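Local coordinates for protein flavodoxin (PDB 6OHK) that binds flavin mononucleotide and probably acts as a low-potential electron donor to a number of redox enzymes, at residues E24-F27 with D33-T36; L54-Y59 with A66-N71; K74-D79 with Y108-K113; G102-L107 with K139-A144. The protein carries 1 engineered substitution. One frame throughout, in Å; residues are numbered along the deposited sequence.

Contact 1 (E24-F27 with D33-T36); sequences EIEF and DFKT
The Phe34 ring lies under the side of the helix that carries Glu26, with CA of Glu26 over one of its faces. From there the side chain of Glu26 runs across the ring at roughly a right angle to Phe34, and its aliphatic part lies over the CE1-CZ side of the same face: CG of Glu26 is 3.5 Å from CE1 of Phe34, and CB of Glu26 is 3.7 Å from CZ. The carboxylate follows the same line and is turned only 27° from the ring plane, so that two flat groups come close beside each other without being parallel. Phe34 reaches the helix because its CG sits between the backbone N and the carbonyl carbon (chi1 65°), which swings the ring toward Glu26. The extended chain of Glu26 then carries its carboxylate past the ring to Thr36. There Thr36 OG1 donates a hydrogen bond of 2.7 Å to OE2 of Glu26, arriving on the anti side of the carboxylate and 26° out of its plane. A neutral hydroxyl thus steadies one oxygen of the carboxylate, which is probably ionised, while the methylenes of the same side chain cover the phenyl ring. The contact is a small one at the protein surface. It closes the outer flank of the beta-alpha-beta unit formed by strand 7-11, helix 17-28 and strand 34-38. Phe34 and Thr36 also pack on Ile9 of strand 7-11, and on the helix Ile25 turns toward Ile9 and toward Ile158 of helix 154-166.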
loop_
_atom_site.group_PDB
_atom_site.type_symbol
_atom_site.label_atom_id
_atom_site.label_comp_id
_atom_site.label_asym_id
_atom_site.label_seq_id
_atom_site.Cartn_x
_atom_site.Cartn_y
_atom_site.Cartn_z
ATOM N N GLU A 24 0.733 -9.096 -9.474
ATOM C CA GLU A 24 2.181 -9.184 -9.351
ATOM C C GLU A 24 2.608 -9.444 -7.915
ATOM O O GLU A 24 3.504 -10.269 -7.663
ATOM C CB GLU A 24 2.837 -7.915 -9.906
ATOM C CG GLU A 24 2.555 -7.757 -11.388
ATOM C CD GLU A 24 3.215 -6.566 -12.060
ATOM O OE1 GLU A 24 4.421 -6.660 -12.348
ATOM O OE2 GLU A 24 2.521 -5.556 -12.331
ATOM N N ILE A 25 2.008 -8.749 -6.951
ATOM C CA ILE A 25 2.290 -8.997 -5.544
ATOM C C ILE A 25 2.011 -10.453 -5.197
ATOM O O ILE A 25 2.828 -11.128 -4.556
ATOM C CB ILE A 25 1.460 -8.044 -4.660
ATOM C CG1 ILE A 25 1.964 -6.609 -4.812
ATOM C CG2 ILE A 25 1.484 -8.501 -3.205
ATOM C CD1 ILE A 25 1.018 -5.563 -4.214
ATOM N N GLU A 26 0.855 -10.955 -5.605
ATOM C CA GLU A 26 0.489 -12.333 -5.309
ATOM C C GLU A 26 1.500 -13.303 -5.896
ATOM O O GLU A 26 1.841 -14.314 -5.260
ATOM C CB GLU A 26 -0.905 -12.638 -5.842
ATOM C CG GLU A 26 -2.011 -11.932 -5.085
ATOM C CD GLU A 26 -3.385 -12.304 -5.588
ATOM O OE1 GLU A 26 -3.479 -13.060 -6.589
ATOM O OE2 GLU A 26 -4.388 -11.851 -5.011
ATOM N N PHE A 27 1.981 -13.028 -7.106
ATOM C CA PHE A 27 2.981 -13.905 -7.699
ATOM C C PHE A 27 4.253 -13.924 -6.876
ATOM O O PHE A 27 4.840 -14.993 -6.640
ATOM C CB PHE A 27 3.256 -13.500 -9.144
ATOM C CG PHE A 27 4.278 -14.379 -9.785
ATOM C CD1 PHE A 27 3.918 -15.559 -10.349
ATOM C CD2 PHE A 27 5.595 -14.039 -9.747
ATOM C CE1 PHE A 27 4.909 -16.405 -10.908
ATOM C CE2 PHE A 27 6.571 -14.873 -10.281
ATOM C CZ PHE A 27 6.204 -16.043 -10.839
ATOM N N ASP A 33 1.366 -17.791 2.366
ATOM C CA ASP A 33 -0.078 -17.694 2.499
ATOM C C ASP A 33 -0.546 -16.243 2.456
ATOM O O ASP A 33 -0.003 -15.384 3.147
ATOM C CB ASP A 33 -0.536 -18.322 3.803
ATOM C CG ASP A 33 -0.408 -19.844 3.809
ATOM O OD1 ASP A 33 -0.371 -20.479 2.739
ATOM O OD2 ASP A 33 -0.358 -20.409 4.917
ATOM N N PHE A 34 -1.558 -15.992 1.646
ATOM C CA PHE A 34 -2.168 -14.671 1.548
ATOM C C PHE A 34 -3.647 -14.833 1.263
ATOM O O PHE A 34 -4.107 -15.876 0.783
ATOM C CB PHE A 34 -1.485 -13.773 0.505
ATOM C CG PHE A 34 -1.618 -14.279 -0.894
ATOM C CD1 PHE A 34 -2.771 -14.037 -1.623
ATOM C CD2 PHE A 34 -0.613 -15.030 -1.469
ATOM C CE1 PHE A 34 -2.918 -14.547 -2.889
ATOM C CE2 PHE A 34 -0.774 -15.516 -2.741
ATOM C CZ PHE A 34 -1.927 -15.280 -3.429
ATOM N N LYS A 35 -4.401 -13.773 1.541
ATOM C CA LYS A 35 -5.815 -13.680 1.196
ATOM C C LYS A 35 -6.047 -12.266 0.695
ATOM O O LYS A 35 -5.544 -11.311 1.315
ATOM C CB LYS A 35 -6.691 -13.907 2.418
ATOM C CG LYS A 35 -6.813 -15.309 2.940
ATOM C CD LYS A 35 -8.302 -15.522 3.357
ATOM C CE LYS A 35 -9.277 -15.508 2.149
ATOM N NZ LYS A 35 -10.689 -15.017 2.450
ATOM N N THR A 36 -6.783 -12.112 -0.393
ATOM C CA THR A 36 -6.930 -10.830 -1.072
ATOM C C THR A 36 -8.370 -10.374 -1.036
ATOM O O THR A 36 -9.293 -11.188 -1.230
ATOM C CB THR A 36 -6.439 -10.947 -2.507
ATOM O OG1 THR A 36 -5.063 -11.362 -2.439
ATOM C CG2 THR A 36 -6.559 -9.652 -3.269
#

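Contact 2 (L54-Y59 with A66-N71); sequences LVTPTY and AAWMNN. With FMN (flavin mononucleotide), chain B.
Trp68 points from helix 66-69 onto strand 51-59, and its indole is the one side chain of the helix that meets the strand. The tight part lies at the pyrrole end. NE1 of Trp68 donates a hydrogen bond to Val55 O (3.0 Å, N-H...O angle 154°), with the donor above the carbonyl plane. Beside it, CD1 of Trp68 lies 3.4 Å from OG1 of Thr56. That hydroxyl is itself committed: Thr56 OG1 gives a bond to the carbonyl O of Pro57 at 2.8 Å and is also paired with the backbone N of His65. Against the strand the benzo end is packed more loosely, CH2 of Trp68 standing 4.1 Å from CD2 of Leu54, whose side chain crosses it at about a right angle; elsewhere Leu107 packs closely on this ring, and Val39 touches Trp68 too. Beyond the indole the segment is exposed at Ala66 and Asn70, and ND2 of Asn71 bonds back to Ala67 O. At the other end, the strand runs directly into the cofactor pocket. O2' of the flavin mononucleotide donates to Thr58 O (2.7 Å) and accepts a bond from Thr58 N, so one ribityl hydroxyl both gives and accepts a bond at the backbone of a single residue. Tyr59 OH donates to the phosphate oxygen O2P (2.6 Å), which lies in the plane of the phenol ring. The chemistry is that of hydroxyls: this phenol and the side chains of Thr13, Thr15, Thr17 and Thr18 bond to the cofactor, as in the hydroxyl-rich phosphate loop of flavodoxins.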
loop_
_atom_site.group_PDB
_atom_site.type_symbol
_atom_site.label_atom_id
_atom_site.label_comp_id
_atom_site.label_asym_id
_atom_site.label_seq_id
_atom_site.Cartn_x
_atom_site.Cartn_y
_atom_site.Cartn_z
ATOM N N LEU A 54 -1.705 -2.960 2.011
ATOM C CA LEU A 54 -2.845 -2.113 1.655
ATOM C C LEU A 54 -2.472 -1.319 0.421
ATOM O O LEU A 54 -1.425 -0.674 0.398
ATOM C CB LEU A 54 -3.191 -1.152 2.798
ATOM C CG LEU A 54 -3.267 -1.763 4.196
ATOM C CD1 LEU A 54 -3.691 -0.679 5.182
ATOM C CD2 LEU A 54 -4.196 -2.955 4.299
ATOM N N VAL A 55 -3.297 -1.406 -0.616
ATOM C CA VAL A 55 -2.975 -0.901 -1.952
ATOM C C VAL A 55 -4.067 0.053 -2.408
ATOM O O VAL A 55 -5.253 -0.276 -2.360
ATOM C CB VAL A 55 -2.869 -2.065 -2.951
ATOM C CG1 VAL A 55 -2.393 -1.551 -4.302
ATOM C CG2 VAL A 55 -2.002 -3.198 -2.423
ATOM N N THR A 56 -3.676 1.225 -2.884
ATOM C CA THR A 56 -4.652 2.144 -3.468
ATOM C C THR A 56 -4.058 2.961 -4.607
ATOM O O THR A 56 -2.935 3.446 -4.492
ATOM C CB THR A 56 -5.259 3.089 -2.411
ATOM O OG1 THR A 56 -6.342 3.837 -2.990
ATOM C CG2 THR A 56 -4.217 4.044 -1.817
ATOM N N PRO A 57 -4.811 3.169 -5.683
ATOM C CA PRO A 57 -4.519 4.279 -6.589
ATOM C C PRO A 57 -4.904 5.596 -5.944
ATOM O O PRO A 57 -5.547 5.662 -4.908
ATOM C CB PRO A 57 -5.397 3.961 -7.793
ATOM C CG PRO A 57 -6.632 3.322 -7.168
ATOM C CD PRO A 57 -6.082 2.493 -6.020
ATOM N N THR A 58 -4.519 6.685 -6.581
ATOM C CA THR A 58 -4.764 8.031 -6.073
ATOM C C THR A 58 -5.722 8.746 -7.010
ATOM O O THR A 58 -5.577 8.682 -8.236
ATOM C CB THR A 58 -3.462 8.798 -6.058
ATOM O OG1 THR A 58 -2.415 7.956 -5.574
ATOM C CG2 THR A 58 -3.566 10.109 -5.317
ATOM N N TYR A 59 -6.666 9.460 -6.410
ATOM C CA TYR A 59 -7.644 10.248 -7.144
ATOM C C TYR A 59 -7.902 11.515 -6.344
ATOM O O TYR A 59 -7.482 11.658 -5.196
ATOM C CB TYR A 59 -8.949 9.460 -7.342
ATOM C CG TYR A 59 -8.808 8.371 -8.382
ATOM C CD1 TYR A 59 -8.783 8.695 -9.723
ATOM C CD2 TYR A 59 -8.592 7.038 -8.032
ATOM C CE1 TYR A 59 -8.600 7.737 -10.672
ATOM C CE2 TYR A 59 -8.425 6.081 -8.988
ATOM C CZ TYR A 59 -8.436 6.427 -10.305
ATOM O OH TYR A 59 -8.253 5.544 -11.342
ATOM N N ALA A 66 -12.169 5.992 -3.557
ATOM C CA ALA A 66 -13.359 6.234 -2.750
ATOM C C ALA A 66 -13.684 5.079 -1.825
ATOM O O ALA A 66 -14.216 5.308 -0.734
ATOM C CB ALA A 66 -14.566 6.523 -3.646
ATOM N N ALA A 67 -13.457 3.833 -2.250
ATOM C CA ALA A 67 -13.792 2.718 -1.366
ATOM C C ALA A 67 -12.927 2.709 -0.122
ATOM O O ALA A 67 -13.388 2.294 0.938
ATOM C CB ALA A 67 -13.678 1.399 -2.105
ATOM N N TRP A 68 -11.680 3.168 -0.202
ATOM C CA TRP A 68 -10.895 3.394 1.001
ATOM C C TRP A 68 -11.412 4.616 1.758
ATOM O O TRP A 68 -11.622 4.541 2.980
ATOM C CB TRP A 68 -9.413 3.587 0.659
ATOM C CG TRP A 68 -8.638 2.360 0.388
ATOM C CD1 TRP A 68 -8.098 1.983 -0.805
ATOM C CD2 TRP A 68 -8.305 1.353 1.330
ATOM N NE1 TRP A 68 -7.415 0.789 -0.643
ATOM C CE2 TRP A 68 -7.532 0.387 0.659
ATOM C CE3 TRP A 68 -8.574 1.177 2.685
ATOM C CZ2 TRP A 68 -7.002 -0.706 1.312
ATOM C CZ3 TRP A 68 -8.058 0.091 3.332
ATOM C CH2 TRP A 68 -7.295 -0.852 2.638
ATOM N N MET A 69 -11.612 5.741 1.071
ATOM C CA MET A 69 -12.007 6.966 1.765
ATOM C C MET A 69 -13.306 6.763 2.532
ATOM O O MET A 69 -13.448 7.244 3.664
ATOM C CB MET A 69 -12.132 8.123 0.768
ATOM C CG MET A 69 -10.856 8.448 0.013
ATOM S SD MET A 69 -9.437 8.891 1.069
ATOM C CE MET A 69 -9.971 10.445 1.741
ATOM N N ASN A 70 -14.244 6.034 1.954
ATOM C CA ASN A 70 -15.527 5.828 2.608
ATOM C C ASN A 70 -15.405 4.950 3.835
ATOM O O ASN A 70 -16.321 4.932 4.679
ATOM C CB ASN A 70 -16.508 5.188 1.634
ATOM C CG ASN A 70 -16.972 6.133 0.570
ATOM O OD1 ASN A 70 -16.847 7.337 0.697
ATOM N ND2 ASN A 70 -17.465 5.576 -0.527
ATOM N N ASN A 71 -14.312 4.198 3.961
ATOM C CA ASN A 71 -14.090 3.259 5.050
ATOM C C ASN A 71 -13.067 3.742 6.047
ATOM O O ASN A 71 -12.664 2.956 6.906
ATOM C CB ASN A 71 -13.692 1.903 4.478
ATOM C CG ASN A 71 -14.879 1.136 4.032
ATOM O OD1 ASN A 71 -15.708 0.788 4.879
ATOM N ND2 ASN A 71 -14.988 0.833 2.761
HETATM N N1 FMN B . -2.289 9.953 -9.528
HETATM C C2 FMN B . -1.570 10.555 -8.483
HETATM O O2 FMN B . -0.470 10.207 -8.209
HETATM N N3 FMN B . -2.202 11.637 -7.777
HETATM C C4 FMN B . -3.451 12.132 -8.042
HETATM O O4 FMN B . -3.873 13.044 -7.362
HETATM C C4A FMN B . -4.148 11.519 -9.117
HETATM N N5 FMN B . -5.420 11.985 -9.443
HETATM C C5A FMN B . -6.032 11.371 -10.572
HETATM C C6 FMN B . -7.257 11.896 -11.024
HETATM C C7 FMN B . -7.896 11.320 -12.104
HETATM C C7M FMN B . -9.263 11.937 -12.440
HETATM C C8 FMN B . -7.287 10.293 -12.811
HETATM C C8M FMN B . -8.042 9.667 -13.964
HETATM C C9 FMN B . -6.071 9.777 -12.368
HETATM C C9A FMN B . -5.443 10.333 -11.282
HETATM N N10 FMN B . -4.174 9.783 -10.836
HETATM C C10 FMN B . -3.540 10.434 -9.799
HETATM C "C1'" FMN B . -3.548 8.667 -11.542
HETATM C "C2'" FMN B . -4.189 7.306 -11.134
HETATM O "O2'" FMN B . -4.078 7.055 -9.745
HETATM C "C3'" FMN B . -3.449 6.175 -11.871
HETATM O "O3'" FMN B . -3.760 6.298 -13.245
HETATM C "C4'" FMN B . -3.733 4.752 -11.395
HETATM O "O4'" FMN B . -2.854 3.870 -12.085
HETATM C "C5'" FMN B . -5.175 4.318 -11.627
HETATM O "O5'" FMN B . -5.357 3.068 -10.982
HETATM P P FMN B . -6.691 2.209 -11.239
HETATM O O1P FMN B . -6.470 0.970 -10.402
HETATM O O2P FMN B . -7.901 2.976 -10.827
HETATM O O3P FMN B . -6.736 1.891 -12.739
#

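Contact 3 (K74-D79 with Y108-K113); sequences KLEEID and YDIVVK
Glu76 and Leu75 meet Ile110 and Lys113 where helix 72-77 packs beside helix 103-113 on one face of the flavodoxin-like alpha/beta/alpha sandwich. The polar link is a salt bridge at the exposed side of the contact: Lys113 NZ donates to OE2 of Glu76 at 2.7 Å, on the syn side of the carboxylate and 18° from its plane. Both side chains are extended, and their lengths let them span the distance between the helices. Glu76 has CG trans to the backbone N (chi1 -171°), which sends its carboxylate across to the neighbouring helix. Its backbone is served as well, since Lys114 NZ bonds to Glu76 O and to Ile78 O, capturing carbonyls at the C-terminal end of helix 72-77 and just past it. A neighbouring acid has its own partner: Asp79 OD1 pairs with Thr81 OG1. Beneath the ion pair the contact is van der Waals packing. Leu75, which also touches Ile46 and Phe80, directs CG at CG2 of Ile110 from 4.0 Å. The same CG2 of Ile110 seats itself against the neighbouring helix backbone, 3.7 Å from CA of Glu76.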
loop_
_atom_site.group_PDB
_atom_site.type_symbol
_atom_site.label_atom_id
_atom_site.label_comp_id
_atom_site.label_asym_id
_atom_site.label_seq_id
_atom_site.Cartn_x
_atom_site.Cartn_y
_atom_site.Cartn_z
ATOM N N LYS A 74 -14.237 3.345 9.713
ATOM C CA LYS A 74 -14.219 1.945 10.109
ATOM C C LYS A 74 -12.797 1.451 10.293
ATOM O O LYS A 74 -12.516 0.669 11.209
ATOM C CB LYS A 74 -14.935 1.102 9.065
ATOM C CG LYS A 74 -16.440 1.329 9.100
ATOM C CD LYS A 74 -17.208 0.467 8.113
ATOM C CE LYS A 74 -18.708 0.751 8.183
ATOM N NZ LYS A 74 -19.026 2.204 8.024
ATOM N N LEU A 75 -11.879 1.888 9.433
ATOM C CA LEU A 75 -10.484 1.486 9.541
ATOM C C LEU A 75 -9.896 1.963 10.856
ATOM O O LEU A 75 -9.180 1.216 11.531
ATOM C CB LEU A 75 -9.715 2.045 8.330
ATOM C CG LEU A 75 -8.296 1.533 8.129
ATOM C CD1 LEU A 75 -8.363 0.074 7.641
ATOM C CD2 LEU A 75 -7.593 2.411 7.110
ATOM N N GLU A 76 -10.230 3.185 11.272
ATOM C CA GLU A 76 -9.696 3.741 12.493
ATOM C C GLU A 76 -10.281 3.103 13.742
ATOM O O GLU A 76 -9.692 3.262 14.818
ATOM C CB GLU A 76 -9.873 5.261 12.498
ATOM C CG GLU A 76 -9.149 5.933 13.652
ATOM C CD GLU A 76 -9.085 7.444 13.512
ATOM O OE1 GLU A 76 -9.410 7.977 12.421
ATOM O OE2 GLU A 76 -8.699 8.097 14.506
ATOM N N GLU A 77 -11.363 2.340 13.625
ATOM C CA GLU A 77 -11.881 1.577 14.755
ATOM C C GLU A 77 -11.040 0.355 15.065
ATOM O O GLU A 77 -11.111 -0.165 16.182
ATOM C CB GLU A 77 -13.314 1.123 14.481
ATOM C CG GLU A 77 -14.322 2.270 14.507
ATOM C CD GLU A 77 -15.752 1.846 14.194
ATOM O OE1 GLU A 77 -16.045 0.629 14.186
ATOM O OE2 GLU A 77 -16.586 2.750 13.952
ATOM N N ILE A 78 -10.233 -0.111 14.116
ATOM C CA ILE A 78 -9.432 -1.310 14.292
ATOM C C ILE A 78 -8.217 -0.994 15.147
ATOM O O ILE A 78 -7.581 0.052 14.992
ATOM C CB ILE A 78 -9.016 -1.831 12.906
ATOM C CG1 ILE A 78 -10.256 -2.232 12.117
ATOM C CG2 ILE A 78 -8.012 -2.998 13.013
ATOM C CD1 ILE A 78 -9.982 -2.642 10.676
ATOM N N ASP A 79 -7.874 -1.921 16.035
ATOM C CA ASP A 79 -6.654 -1.824 16.815
ATOM C C ASP A 79 -5.530 -2.436 15.989
ATOM O O ASP A 79 -5.545 -3.638 15.716
ATOM C CB ASP A 79 -6.816 -2.587 18.126
ATOM C CG ASP A 79 -5.663 -2.385 19.055
ATOM O OD1 ASP A 79 -4.699 -1.697 18.703
ATOM O OD2 ASP A 79 -5.719 -2.926 20.194
ATOM N N TYR A 108 -1.584 5.441 6.088
ATOM C CA TYR A 108 -0.447 5.520 7.008
ATOM C C TYR A 108 -0.851 6.139 8.332
ATOM O O TYR A 108 -0.532 5.620 9.405
ATOM C CB TYR A 108 0.639 6.381 6.369
ATOM C CG TYR A 108 1.881 6.560 7.220
ATOM C CD1 TYR A 108 2.016 7.599 8.121
ATOM C CD2 TYR A 108 2.927 5.669 7.114
ATOM C CE1 TYR A 108 3.186 7.735 8.894
ATOM C CE2 TYR A 108 4.069 5.791 7.857
ATOM C CZ TYR A 108 4.199 6.823 8.739
ATOM O OH TYR A 108 5.388 6.923 9.476
ATOM N N ASP A 109 -1.522 7.284 8.273
ATOM C CA ASP A 109 -1.775 8.012 9.513
ATOM C C ASP A 109 -2.664 7.207 10.440
ATOM O O ASP A 109 -2.469 7.235 11.664
ATOM C CB ASP A 109 -2.424 9.350 9.201
ATOM C CG ASP A 109 -1.429 10.407 8.686
ATOM O OD1 ASP A 109 -0.215 10.207 8.733
ATOM O OD2 ASP A 109 -1.924 11.466 8.228
ATOM N N ILE A 110 -3.615 6.460 9.880
ATOM C CA ILE A 110 -4.492 5.634 10.706
ATOM C C ILE A 110 -3.747 4.452 11.299
ATOM O O ILE A 110 -3.881 4.165 12.496
ATOM C CB ILE A 110 -5.722 5.186 9.900
ATOM C CG1 ILE A 110 -6.605 6.392 9.612
ATOM C CG2 ILE A 110 -6.482 4.104 10.654
ATOM C CD1 ILE A 110 -7.653 6.210 8.546
ATOM N N VAL A 111 -2.959 3.732 10.495
ATOM C CA VAL A 111 -2.216 2.593 11.006
ATOM C C VAL A 111 -1.344 3.022 12.169
ATOM O O VAL A 111 -1.305 2.368 13.214
ATOM C CB VAL A 111 -1.382 1.952 9.873
ATOM C CG1 VAL A 111 -0.465 0.895 10.437
ATOM C CG2 VAL A 111 -2.297 1.371 8.834
ATOM N N VAL A 112 -0.627 4.131 12.008
ATOM C CA VAL A 112 0.314 4.546 13.043
ATOM C C VAL A 112 -0.440 5.012 14.288
ATOM O O VAL A 112 -0.074 4.661 15.422
ATOM C CB VAL A 112 1.293 5.605 12.508
ATOM C CG1 VAL A 112 2.133 6.190 13.622
ATOM C CG2 VAL A 112 2.199 4.979 11.441
ATOM N N LYS A 113 -1.490 5.791 14.114
ATOM C CA LYS A 113 -2.243 6.285 15.271
ATOM C C LYS A 113 -2.857 5.150 16.066
ATOM O O LYS A 113 -3.006 5.271 17.299
ATOM C CB LYS A 113 -3.333 7.249 14.793
ATOM C CG LYS A 113 -4.359 7.698 15.818
ATOM C CD LYS A 113 -5.398 8.606 15.147
ATOM C CE LYS A 113 -6.408 9.140 16.146
ATOM N NZ LYS A 113 -7.282 10.183 15.523
#

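Contact 4 (G102-L107 with K139-A144); sequences GGIRYL and KFIGLA
This is a buried helix-on-strand contact in the core of the sandwich: the beginning of helix 103-113 lies against strand 139-145 at the short interruption that falls around Ile141 and Gly142. Strands 117-118 and 139-145 both run parallel to strand 84-90, and the long insertion between them is consistent with the split last strand of long-chain flavodoxins. Apolar side chains carry the contact. Ile104 and Ile141 slide past each other in opposite directions, with CD1 of Ile104 at 3.8 Å from CG1 of Ile141. In both residues CG1 stands between the backbone N and the carbonyl carbon (chi1 65° and 62°), a torsion that directs each longer branch at the other residue. Gly142 presents bare backbone here, and CD1 of Ile104 settles over it, 3.9 Å from its N. Ile141 reaches further along the helix to Arg105: its CD1 is 4.0 Å from CA of Arg105 and lies over one face of the guanidinium, displaced toward the rim. The chain of Arg105, bent at both middle torsions, folds back to offer that face. Its polar edge is meanwhile used in other directions: NE bonds to Ser133 O, NH2 forms a salt bridge with Glu136, and NH1 forms another with Asp109. Three partners should therefore hold the guanidinium in a fixed orientation. The chemistry is thus divided by direction, charge and hydrogen bonding being met around the edge of the group, while the methyl of Ile141 meets its less polar face at the border of the hydrophobic core.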
loop_
_atom_site.group_PDB
_atom_site.type_symbol
_atom_site.label_atom_id
_atom_site.label_comp_id
_atom_site.label_asym_id
_atom_site.label_seq_id
_atom_site.Cartn_x
_atom_site.Cartn_y
_atom_site.Cartn_z
ATOM N N GLY A 102 -0.558 10.162 -3.261
ATOM C CA GLY A 102 -0.961 10.766 -2.005
ATOM C C GLY A 102 -1.909 9.937 -1.183
ATOM O O GLY A 102 -2.004 10.137 0.036
ATOM N N GLY A 103 -2.635 9.017 -1.803
ATOM C CA GLY A 103 -3.657 8.287 -1.079
ATOM C C GLY A 103 -3.113 7.465 0.065
ATOM O O GLY A 103 -3.811 7.232 1.051
ATOM N N ILE A 104 -1.862 7.016 -0.023
ATOM C CA ILE A 104 -1.327 6.194 1.052
ATOM C C ILE A 104 -1.113 6.971 2.335
ATOM O O ILE A 104 -1.032 6.346 3.399
ATOM C CB ILE A 104 -0.083 5.394 0.645
ATOM C CG1 ILE A 104 1.122 6.278 0.301
ATOM C CG2 ILE A 104 -0.409 4.423 -0.469
ATOM C CD1 ILE A 104 2.394 5.479 0.070
ATOM N N ARG A 105 -1.079 8.304 2.306
ATOM C CA ARG A 105 -0.991 9.076 3.545
ATOM C C ARG A 105 -2.198 8.828 4.441
ATOM O O ARG A 105 -2.060 8.719 5.665
ATOM C CB ARG A 105 -0.858 10.563 3.219
ATOM C CG ARG A 105 -0.972 11.491 4.441
ATOM C CD ARG A 105 -0.004 11.221 5.542
ATOM N NE ARG A 105 1.372 11.482 5.145
ATOM C CZ ARG A 105 2.409 11.441 5.979
ATOM N NH1 ARG A 105 2.252 11.101 7.257
ATOM N NH2 ARG A 105 3.621 11.733 5.538
ATOM N N TYR A 106 -3.379 8.741 3.860
ATOM C CA TYR A 106 -4.573 8.517 4.675
ATOM C C TYR A 106 -4.493 7.196 5.424
ATOM O O TYR A 106 -4.893 7.104 6.591
ATOM C CB TYR A 106 -5.831 8.560 3.810
ATOM C CG TYR A 106 -6.091 9.936 3.290
ATOM C CD1 TYR A 106 -5.575 10.350 2.069
ATOM C CD2 TYR A 106 -6.846 10.837 4.023
ATOM C CE1 TYR A 106 -5.760 11.625 1.624
ATOM C CE2 TYR A 106 -7.058 12.125 3.559
ATOM C CZ TYR A 106 -6.512 12.496 2.361
ATOM O OH TYR A 106 -6.720 13.795 1.890
ATOM N N LEU A 107 -3.965 6.156 4.773
ATOM C CA LEU A 107 -3.838 4.848 5.396
ATOM C C LEU A 107 -2.734 4.862 6.436
ATOM O O LEU A 107 -2.904 4.344 7.555
ATOM C CB LEU A 107 -3.592 3.801 4.310
ATOM C CG LEU A 107 -4.617 3.788 3.180
ATOM C CD1 LEU A 107 -4.270 2.669 2.199
ATOM C CD2 LEU A 107 -6.035 3.597 3.686
ATOM N N LYS A 139 12.083 9.392 3.185
ATOM C CA LYS A 139 11.716 8.316 2.274
ATOM C C LYS A 139 10.222 8.365 2.006
ATOM O O LYS A 139 9.459 8.888 2.811
ATOM C CB LYS A 139 12.069 6.964 2.874
ATOM C CG LYS A 139 13.595 6.730 2.927
ATOM C CD LYS A 139 13.935 5.292 3.280
ATOM C CE LYS A 139 15.428 5.061 3.231
ATOM N NZ LYS A 139 15.777 3.667 3.618
ATOM N N PHE A 140 9.805 7.792 0.879
ATOM C CA PHE A 140 8.381 7.544 0.708
ATOM C C PHE A 140 7.905 6.510 1.727
ATOM O O PHE A 140 8.608 5.539 2.013
ATOM C CB PHE A 140 8.116 7.013 -0.696
ATOM C CG PHE A 140 8.182 8.036 -1.792
ATOM C CD1 PHE A 140 7.663 9.324 -1.653
ATOM C CD2 PHE A 140 8.720 7.663 -3.026
ATOM C CE1 PHE A 140 7.709 10.235 -2.713
ATOM C CE2 PHE A 140 8.755 8.575 -4.083
ATOM C CZ PHE A 140 8.247 9.840 -3.918
ATOM N N ILE A 141 6.688 6.726 2.243
ATOM C CA ILE A 141 6.123 5.900 3.299
ATOM C C ILE A 141 5.599 4.550 2.806
ATOM O O ILE A 141 5.031 3.791 3.612
ATOM C CB ILE A 141 5.038 6.661 4.072
ATOM C CG1 ILE A 141 3.854 7.058 3.165
ATOM C CG2 ILE A 141 5.667 7.865 4.778
ATOM C CD1 ILE A 141 2.832 7.915 3.787
ATOM N N GLY A 142 5.809 4.217 1.544
ATOM C CA GLY A 142 5.432 2.925 1.008
ATOM C C GLY A 142 6.010 2.775 -0.372
ATOM O O GLY A 142 6.848 3.574 -0.813
ATOM N N LEU A 143 5.517 1.781 -1.078
ATOM C CA LEU A 143 5.909 1.549 -2.452
ATOM C C LEU A 143 5.102 2.446 -3.369
ATOM O O LEU A 143 3.865 2.434 -3.311
ATOM C CB LEU A 143 5.649 0.092 -2.792
ATOM C CG LEU A 143 6.068 -0.373 -4.162
ATOM C CD1 LEU A 143 7.572 -0.206 -4.356
ATOM C CD2 LEU A 143 5.629 -1.768 -4.394
ATOM N N ALA A 144 5.785 3.217 -4.214
ATOM C CA ALA A 144 5.144 4.193 -5.096
ATOM C C ALA A 144 5.284 3.720 -6.533
ATOM O O ALA A 144 6.406 3.636 -7.061
ATOM C CB ALA A 144 5.781 5.566 -4.883
#

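How the contacts relate
The contacts follow the chain in order, except that 3 and 4 interleave and share helix 103-113. Contacts 1, 2 and 4 reach the same sheet, whereas contact 3 joins two helices covering it. Contact 1 touches contact 2 through Ile25 and Val55, although their centres are 19 Å apart. Contact 2 packs on contact 4 where Trp68 meets Leu107 and Thr58 meets Gly102; their centres are 12 Å apart. Leu75 against Leu107, and Tyr108 against Ile141, join contacts 3 and 4, centred 14 Å apart. Contact 2 contributes three residues to the flavin pocket, and the side chain of Ile104 is about 10 Å from the flavin. Packing on both sides of one sheet thereby links the cofactor end to the helix layers.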